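Local coordinates for protein arginine kinase (Anthopleura japonica, PDB 4RF6) that catalyses the reversible transfer of a phosphoryl group from ATP to L-arginine, yielding phosphoarginine and ADP, in a chain that carries two phosphagen kinase units in tandem, at residues P295-H300 / E360-A365; T308-Q313 / M351-K356; K368-F373 / L409-N414. All blocks are in the same frame, centred on the assembly; numbering follows the deposited sequence.

Contact 1: residues P295-H300 / E360-A365; sequences PHAKEH and ELEKEA
The carboxylate of Glu362 sits against the short, weakly bonded helical turn 295-298, and its two oxygens do different work. Glu362 OE1 lies 3.1 Å from Ala297 N, with an N-H...O angle of 157°, and it also takes a weak bond from His296 N. OE2 meets the edge of the His296 imidazole at ND1. The modelled separation of His296 ND1 and Glu362 OE2, 2.4 Å, is very short, which makes the length, and so the strength, of this bond doubtful. Ring and carboxylate planes are turned 41° apart. Glu362 reaches this place because its CG is anti to the backbone N and the chain then bends at chi2, carrying the acid across to the turn.

Just beside the acid the packing is close and apolar. The methyl CB of Ala297 lies 3.7 Å from Leu361 CB, and Ala365 CB stands 3.6 Å from His296 CB. Glu362 and Ala297 are buried, and Tyr126 and Ile294 also touch Glu362.

Toward His300 the contact thins to partly exposed side chains. Here Leu361 CD2 is 3.9 Å from the centroid of the His300 ring and 8° off its normal, a CH-pi contact over one face. The ring's ND1 is bonded to Asp302 N.

A carboxylate that accepts two backbone N-H groups of a short helical turn, the bond from His296 being weak, and that is backed by a His-carboxylate hydrogen bond, here ties the segment following strand 286-293 to the long helix 344-370 of the phosphagen kinase catalytic domain.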
# COMPACT_ATOMS: atom_id res chain seq x y z
N PRO A 295 13.02 -13.85 0.01
CA PRO A 295 14.37 -14.08 -0.52
C PRO A 295 15.01 -15.36 0.01
O PRO A 295 15.87 -15.93 -0.66
CB PRO A 295 15.15 -12.85 -0.05
CG PRO A 295 14.43 -12.38 1.16
CD PRO A 295 12.98 -12.68 0.91
N HIS A 296 14.60 -15.81 1.19
CA HIS A 296 15.14 -17.03 1.77
C HIS A 296 14.54 -18.28 1.13
O HIS A 296 15.25 -19.23 0.80
CB HIS A 296 14.90 -17.07 3.28
CG HIS A 296 15.60 -15.99 4.04
ND1 HIS A 296 14.94 -14.89 4.54
CD2 HIS A 296 16.90 -15.85 4.40
CE1 HIS A 296 15.80 -14.11 5.17
NE2 HIS A 296 17.00 -14.67 5.10
N ALA A 297 13.22 -18.28 0.96
CA ALA A 297 12.52 -19.42 0.37
C ALA A 297 12.98 -19.68 -1.06
O ALA A 297 12.94 -20.81 -1.55
CB ALA A 297 11.01 -19.20 0.42
N LYS A 298 13.43 -18.61 -1.73
CA LYS A 298 13.93 -18.68 -3.10
C LYS A 298 15.15 -19.60 -3.22
O LYS A 298 15.32 -20.31 -4.21
CB LYS A 298 14.28 -17.27 -3.59
CG LYS A 298 14.92 -17.20 -4.97
CD LYS A 298 14.07 -17.90 -6.03
CE LYS A 298 14.59 -17.63 -7.44
NZ LYS A 298 16.08 -17.73 -7.52
N GLU A 299 15.99 -19.59 -2.18
CA GLU A 299 17.22 -20.38 -2.16
C GLU A 299 17.02 -21.77 -1.57
O GLU A 299 17.97 -22.56 -1.47
CB GLU A 299 18.31 -19.63 -1.39
CG GLU A 299 18.39 -18.13 -1.70
CD GLU A 299 18.71 -17.85 -3.16
OE1 GLU A 299 19.39 -18.68 -3.79
OE2 GLU A 299 18.28 -16.79 -3.67
N HIS A 300 15.79 -22.08 -1.16
CA HIS A 300 15.47 -23.40 -0.62
C HIS A 300 15.33 -24.40 -1.77
O HIS A 300 14.85 -24.05 -2.85
CB HIS A 300 14.17 -23.34 0.19
CG HIS A 300 13.97 -24.51 1.10
ND1 HIS A 300 13.23 -25.62 0.74
CD2 HIS A 300 14.38 -24.74 2.37
CE1 HIS A 300 13.21 -26.48 1.74
NE2 HIS A 300 13.90 -25.97 2.74
N GLU A 360 5.72 -20.11 4.86
CA GLU A 360 6.22 -20.95 5.96
C GLU A 360 7.71 -21.29 5.80
O GLU A 360 8.42 -21.46 6.79
CB GLU A 360 5.38 -22.21 6.10
CG GLU A 360 4.00 -21.97 6.69
CD GLU A 360 4.05 -21.53 8.14
OE1 GLU A 360 4.99 -21.93 8.86
OE2 GLU A 360 3.15 -20.77 8.58
N LEU A 361 8.16 -21.36 4.55
CA LEU A 361 9.58 -21.54 4.24
C LEU A 361 10.39 -20.33 4.69
O LEU A 361 11.44 -20.47 5.33
CB LEU A 361 9.79 -21.76 2.75
CG LEU A 361 9.61 -23.15 2.13
CD1 LEU A 361 10.18 -23.15 0.71
CD2 LEU A 361 10.26 -24.24 2.97
N GLU A 362 9.92 -19.14 4.32
CA GLU A 362 10.56 -17.89 4.74
C GLU A 362 10.60 -17.79 6.27
O GLU A 362 11.61 -17.40 6.85
CB GLU A 362 9.83 -16.69 4.14
CG GLU A 362 10.54 -15.34 4.34
CD GLU A 362 11.81 -15.24 3.52
OE1 GLU A 362 11.95 -16.00 2.54
OE2 GLU A 362 12.67 -14.39 3.86
N LYS A 363 9.49 -18.17 6.91
CA LYS A 363 9.39 -18.09 8.36
C LYS A 363 10.34 -19.06 9.08
O LYS A 363 10.91 -18.72 10.13
CB LYS A 363 7.94 -18.33 8.81
CG LYS A 363 7.02 -17.15 8.56
CD LYS A 363 5.55 -17.57 8.54
CE LYS A 363 5.10 -18.10 9.89
NZ LYS A 363 3.63 -18.38 9.91
N GLU A 364 10.49 -20.26 8.52
CA GLU A 364 11.41 -21.26 9.07
C GLU A 364 12.83 -20.72 9.03
O GLU A 364 13.58 -20.84 9.99
CB GLU A 364 11.36 -22.55 8.25
CG GLU A 364 10.19 -23.48 8.52
CD GLU A 364 10.24 -24.73 7.66
OE1 GLU A 364 11.34 -25.04 7.15
OE2 GLU A 364 9.19 -25.38 7.48
N ALA A 365 13.18 -20.12 7.90
CA ALA A 365 14.52 -19.58 7.70
C ALA A 365 14.80 -18.45 8.69
O ALA A 365 15.91 -18.35 9.23
CB ALA A 365 14.67 -19.08 6.28

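Contact 2: residues T308-Q313 / M351-K356; sequences TKYHIQ and MYDGVK
Tyr310 lays its ring against the backbone of helix 344-370 at Gly354, just before a Schellman motif ends helix 303-310 and the chain enters the edge strand 312-316 of the antiparallel catalytic-domain sheet. The positive phi of His311 (57°), together with two bonds back into the last turn, identifies the motif; on either side of His311, Tyr310 and Ile312 both point CB toward helix 344-370.

The tyrosine can be followed outward. Its CB leads to CG, placed anti to the carbonyl carbon, and Tyr310 CG lies 3.8 Å from Gly354 CA. On one side of the ring, Tyr310 CD2 makes the nearest approach, 3.5 Å from Gly354 CA, and CE2 continues along the same glycine. On the other side, Tyr310 CE1 lies 3.6 Å from Asp353 CB; CZ is slightly farther from that methylene, and OH is at the limit of contact with it. Gly354 CA stands 3.9 Å from the Tyr310 ring centroid and 29° off the normal, a CH-pi contact. The peptide joining Asp353 and Gly354 lies above this face, while Lys309 CG occupies the opposite one, so the ring is sandwiched between a backbone and an aliphatic chain. The Asp353 carboxylate plane is turned 72° from the ring.

Ile312 fills the neighbouring position. Its CD1 is packed on Gly354 at the one point where the helix surface has no side chain. Met351, bent at chi2 and chi3, turns its sulfur toward Ile312, beside Ile334 and Ala288 of the sheet strands, the latter a predicted ATP-site residue. There Met351 SD rests 3.8 Å from Ile312 CG2.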
# COMPACT_ATOMS: atom_id res chain seq x y z
N THR A 308 5.64 -25.88 -8.71
CA THR A 308 5.15 -26.94 -9.57
C THR A 308 3.88 -27.57 -8.99
O THR A 308 2.88 -27.74 -9.70
CB THR A 308 6.21 -28.05 -9.78
OG1 THR A 308 7.39 -27.48 -10.37
CG2 THR A 308 5.68 -29.14 -10.69
N LYS A 309 3.93 -27.90 -7.70
CA LYS A 309 2.81 -28.54 -7.02
C LYS A 309 1.51 -27.75 -7.14
O LYS A 309 0.45 -28.33 -7.41
CB LYS A 309 3.15 -28.80 -5.55
CG LYS A 309 1.98 -29.26 -4.69
CD LYS A 309 2.46 -30.19 -3.58
CE LYS A 309 1.73 -29.95 -2.26
NZ LYS A 309 0.34 -30.49 -2.24
N TYR A 310 1.59 -26.43 -6.96
CA TYR A 310 0.39 -25.61 -6.98
C TYR A 310 0.12 -24.92 -8.32
O TYR A 310 -0.82 -24.14 -8.45
CB TYR A 310 0.42 -24.60 -5.82
CG TYR A 310 0.41 -25.30 -4.48
CD1 TYR A 310 -0.74 -25.92 -4.02
CD2 TYR A 310 1.56 -25.36 -3.69
CE1 TYR A 310 -0.76 -26.57 -2.80
CE2 TYR A 310 1.54 -26.00 -2.47
CZ TYR A 310 0.38 -26.61 -2.04
OH TYR A 310 0.36 -27.26 -0.82
N HIS A 311 0.94 -25.24 -9.32
CA HIS A 311 0.80 -24.68 -10.67
C HIS A 311 0.84 -23.16 -10.66
O HIS A 311 0.06 -22.49 -11.36
CB HIS A 311 -0.48 -25.18 -11.34
CG HIS A 311 -0.72 -26.64 -11.13
ND1 HIS A 311 -1.83 -27.12 -10.46
CD2 HIS A 311 0.01 -27.73 -11.47
CE1 HIS A 311 -1.78 -28.44 -10.41
NE2 HIS A 311 -0.67 -28.83 -11.02
N ILE A 312 1.75 -22.62 -9.86
CA ILE A 312 1.96 -21.18 -9.80
C ILE A 312 3.36 -20.86 -10.31
O ILE A 312 4.15 -21.77 -10.56
CB ILE A 312 1.77 -20.65 -8.37
CG1 ILE A 312 2.66 -21.43 -7.39
CG2 ILE A 312 0.31 -20.75 -7.98
CD1 ILE A 312 2.46 -21.02 -5.92
N GLN A 313 3.67 -19.58 -10.48
CA GLN A 313 4.97 -19.17 -10.98
C GLN A 313 5.47 -17.98 -10.17
O GLN A 313 4.67 -17.19 -9.65
CB GLN A 313 4.87 -18.79 -12.46
CG GLN A 313 3.87 -17.67 -12.74
CD GLN A 313 3.47 -17.59 -14.20
OE1 GLN A 313 4.24 -17.95 -15.09
NE2 GLN A 313 2.25 -17.11 -14.45
N MET A 351 -3.52 -20.87 -4.93
CA MET A 351 -2.81 -19.62 -4.72
C MET A 351 -2.55 -19.41 -3.24
O MET A 351 -1.45 -19.03 -2.83
CB MET A 351 -3.66 -18.46 -5.23
CG MET A 351 -2.85 -17.28 -5.67
SD MET A 351 -1.92 -17.74 -7.14
CE MET A 351 -0.43 -16.83 -6.80
N TYR A 352 -3.59 -19.64 -2.45
CA TYR A 352 -3.52 -19.50 -1.01
C TYR A 352 -2.58 -20.54 -0.40
O TYR A 352 -1.70 -20.20 0.41
CB TYR A 352 -4.93 -19.65 -0.41
CG TYR A 352 -4.96 -19.59 1.09
CD1 TYR A 352 -4.98 -18.37 1.75
CD2 TYR A 352 -4.96 -20.75 1.86
CE1 TYR A 352 -5.01 -18.30 3.13
CE2 TYR A 352 -4.97 -20.69 3.25
CZ TYR A 352 -5.00 -19.47 3.87
OH TYR A 352 -5.02 -19.39 5.25
N ASP A 353 -2.77 -21.80 -0.77
CA ASP A 353 -1.98 -22.90 -0.22
C ASP A 353 -0.52 -22.75 -0.65
O ASP A 353 0.40 -22.98 0.14
CB ASP A 353 -2.52 -24.25 -0.69
CG ASP A 353 -3.93 -24.54 -0.18
OD1 ASP A 353 -4.41 -23.83 0.71
OD2 ASP A 353 -4.55 -25.51 -0.69
N GLY A 354 -0.31 -22.35 -1.90
CA GLY A 354 1.03 -22.16 -2.43
C GLY A 354 1.81 -21.05 -1.75
O GLY A 354 2.94 -21.26 -1.31
N VAL A 355 1.20 -19.87 -1.67
CA VAL A 355 1.83 -18.73 -0.99
C VAL A 355 2.10 -19.06 0.47
O VAL A 355 3.15 -18.71 1.02
CB VAL A 355 0.95 -17.45 -1.10
CG1 VAL A 355 1.50 -16.35 -0.20
CG2 VAL A 355 0.89 -16.96 -2.55
N LYS A 356 1.15 -19.75 1.10
CA LYS A 356 1.31 -20.19 2.48
C LYS A 356 2.55 -21.07 2.66
O LYS A 356 3.34 -20.87 3.59
CB LYS A 356 0.07 -20.93 2.97
CG LYS A 356 0.16 -21.37 4.43
CD LYS A 356 -1.10 -22.11 4.88
CE LYS A 356 -0.95 -22.61 6.31
NZ LYS A 356 -2.21 -23.19 6.85

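Contact 3: residues K368-F373 / L409-N414; sequences KKRSVF and LYDCIN
Arg370 sets its CG anti to the carbonyl carbon (chi1 -66°) and then runs extended from CG to NE, which carries the chain obliquely across one face of the Tyr410 ring. Each part of the arginine has its own place on the tyrosine. Arg370 CB is 3.5 Å from Tyr410 CD2. Arg370 CG stands over the middle of the Tyr410 ring, 3.8 Å from the centroid, a CH-pi contact over the face. NE passes near CD1 of Tyr410, which lies off-centre over the guanidinium; the two planes differ by just 14°. Ile413 CD1 packs on the opposite face of the tyrosine.

Beyond the ring the guanidinium reaches the first turns of helix 409-418. Arg370 NH1 forms a salt bridge with Asp411 OD1 at 2.8 Å. The acid oxygen lies practically in the guanidinium plane, yet the nitrogen approaches it from above the carboxylate, 43° out of that plane. Arg370 NH2 makes a weak bond to Asn414 OD1, 3.3 Å away, while the Asn414 amide nitrogen is bound to Ala556 O. One water bridges Arg370 NH2 and Asp411 OD1. Another accepts from Tyr410 OH, 2.7 Å away, and donates to the backbone oxygens of Lys369 and Val372, linking the phenol to the turn that leaves helix 344-370.

The other oxygen of the acid, Asp411 OD2, pairs with Arg125 and with Ser408 N. Asp411 therefore stands between two arginines, an arrangement that probably stabilises its negative charge. Where the first repeat passes into the second, the joint combines an arginine-tyrosine face contact with a salt bridge and waters.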
# COMPACT_ATOMS: atom_id res chain seq x y z
N LYS A 368 14.92 -19.56 12.48
CA LYS A 368 16.20 -20.23 12.68
C LYS A 368 17.31 -19.21 12.99
O LYS A 368 18.07 -19.38 13.95
CB LYS A 368 16.59 -21.04 11.45
CG LYS A 368 17.81 -21.92 11.68
CD LYS A 368 18.52 -22.27 10.38
CE LYS A 368 19.79 -23.04 10.66
NZ LYS A 368 20.51 -23.44 9.41
N LYS A 369 17.39 -18.17 12.17
CA LYS A 369 18.41 -17.13 12.32
C LYS A 369 18.17 -16.26 13.56
O LYS A 369 19.11 -15.72 14.15
CB LYS A 369 18.49 -16.29 11.04
CG LYS A 369 19.31 -15.01 11.13
CD LYS A 369 19.94 -14.65 9.77
CE LYS A 369 19.11 -15.19 8.60
NZ LYS A 369 19.58 -14.73 7.25
N ARG A 370 16.90 -16.16 13.96
CA ARG A 370 16.54 -15.39 15.16
C ARG A 370 16.65 -16.23 16.43
O ARG A 370 16.54 -15.71 17.54
CB ARG A 370 15.12 -14.82 15.02
CG ARG A 370 14.96 -13.77 13.93
CD ARG A 370 13.61 -13.05 14.03
NE ARG A 370 13.61 -11.80 13.28
CZ ARG A 370 12.67 -10.87 13.36
NH1 ARG A 370 11.62 -11.04 14.15
NH2 ARG A 370 12.77 -9.76 12.63
N SER A 371 16.87 -17.53 16.27
CA SER A 371 16.94 -18.45 17.41
C SER A 371 18.23 -18.28 18.20
O SER A 371 18.39 -18.86 19.28
CB SER A 371 16.85 -19.90 16.93
OG SER A 371 17.97 -20.23 16.12
N VAL A 372 19.14 -17.48 17.65
CA VAL A 372 20.49 -17.35 18.19
C VAL A 372 20.81 -15.89 18.53
O VAL A 372 20.33 -14.98 17.86
CB VAL A 372 21.50 -17.92 17.17
CG1 VAL A 372 22.85 -17.21 17.23
CG2 VAL A 372 21.67 -19.42 17.38
N PHE A 373 21.59 -15.67 19.59
CA PHE A 373 22.05 -14.33 19.96
C PHE A 373 22.67 -13.61 18.77
O PHE A 373 23.50 -14.18 18.06
CB PHE A 373 23.06 -14.40 21.10
CG PHE A 373 23.40 -13.06 21.69
CD1 PHE A 373 22.64 -12.53 22.73
CD2 PHE A 373 24.49 -12.34 21.21
CE1 PHE A 373 22.96 -11.30 23.28
CE2 PHE A 373 24.81 -11.11 21.76
CZ PHE A 373 24.04 -10.59 22.79
N LEU A 409 10.73 -10.45 21.09
CA LEU A 409 11.89 -9.64 21.46
C LEU A 409 12.67 -9.25 20.21
O LEU A 409 13.12 -8.11 20.08
CB LEU A 409 12.82 -10.41 22.40
CG LEU A 409 14.09 -9.66 22.79
CD1 LEU A 409 13.75 -8.51 23.72
CD2 LEU A 409 15.11 -10.58 23.45
N TYR A 410 12.83 -10.20 19.30
CA TYR A 410 13.63 -9.94 18.11
C TYR A 410 12.96 -8.90 17.22
O TYR A 410 13.65 -8.10 16.58
CB TYR A 410 13.92 -11.22 17.32
CG TYR A 410 15.33 -11.25 16.76
CD1 TYR A 410 15.75 -10.30 15.84
CD2 TYR A 410 16.23 -12.23 17.16
CE1 TYR A 410 17.04 -10.31 15.33
CE2 TYR A 410 17.52 -12.26 16.66
CZ TYR A 410 17.92 -11.30 15.75
OH TYR A 410 19.20 -11.32 15.25
N ASP A 411 11.62 -8.91 17.17
CA ASP A 411 10.89 -7.84 16.51
C ASP A 411 11.33 -6.49 17.07
O ASP A 411 11.62 -5.55 16.33
CB ASP A 411 9.37 -7.99 16.71
CG ASP A 411 8.79 -9.13 15.91
OD1 ASP A 411 9.37 -9.46 14.85
OD2 ASP A 411 7.74 -9.68 16.32
N CYS A 412 11.41 -6.40 18.40
CA CYS A 412 11.72 -5.14 19.07
C CYS A 412 13.15 -4.67 18.83
O CYS A 412 13.39 -3.47 18.71
CB CYS A 412 11.48 -5.26 20.58
SG CYS A 412 9.75 -5.42 21.02
N ILE A 413 14.09 -5.60 18.74
CA ILE A 413 15.49 -5.24 18.63
C ILE A 413 15.99 -5.21 17.19
O ILE A 413 17.12 -4.80 16.92
CB ILE A 413 16.37 -6.20 19.46
CG1 ILE A 413 16.49 -7.55 18.75
CG2 ILE A 413 15.80 -6.36 20.87
CD1 ILE A 413 17.49 -8.49 19.39
N ASN A 414 15.14 -5.64 16.26
CA ASN A 414 15.55 -5.82 14.86
C ASN A 414 16.26 -4.62 14.23
O ASN A 414 17.30 -4.77 13.60
CB ASN A 414 14.38 -6.27 13.99
CG ASN A 414 14.82 -6.73 12.61
OD1 ASN A 414 15.46 -7.78 12.47
ND2 ASN A 414 14.50 -5.93 11.59
O HOH W 1 20.24 -13.82 15.45
O HOH W 2 10.75 -7.91 12.71

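How the contacts relate
All three contacts use the long helix 344-370 in sequence: contact 2 its first half, contact 1 a later turn and contact 3 its C-terminal end. The centres of contacts 1 and 2 lie 14 Å apart, both in the first catalytic domain, where contact 2 falls within the chain enclosed between the two segments of contact 1. Contact 3 follows both along the chain, its centre 16 Å from that of contact 1 and 29 Å from that of contact 2. A weak bond between His296 NE2 and Lys369 NZ joins contacts 1 and 3. One continuous helix thus runs from the first catalytic domain to meet helix 409-418 of the second repeat, bridging the tandem units.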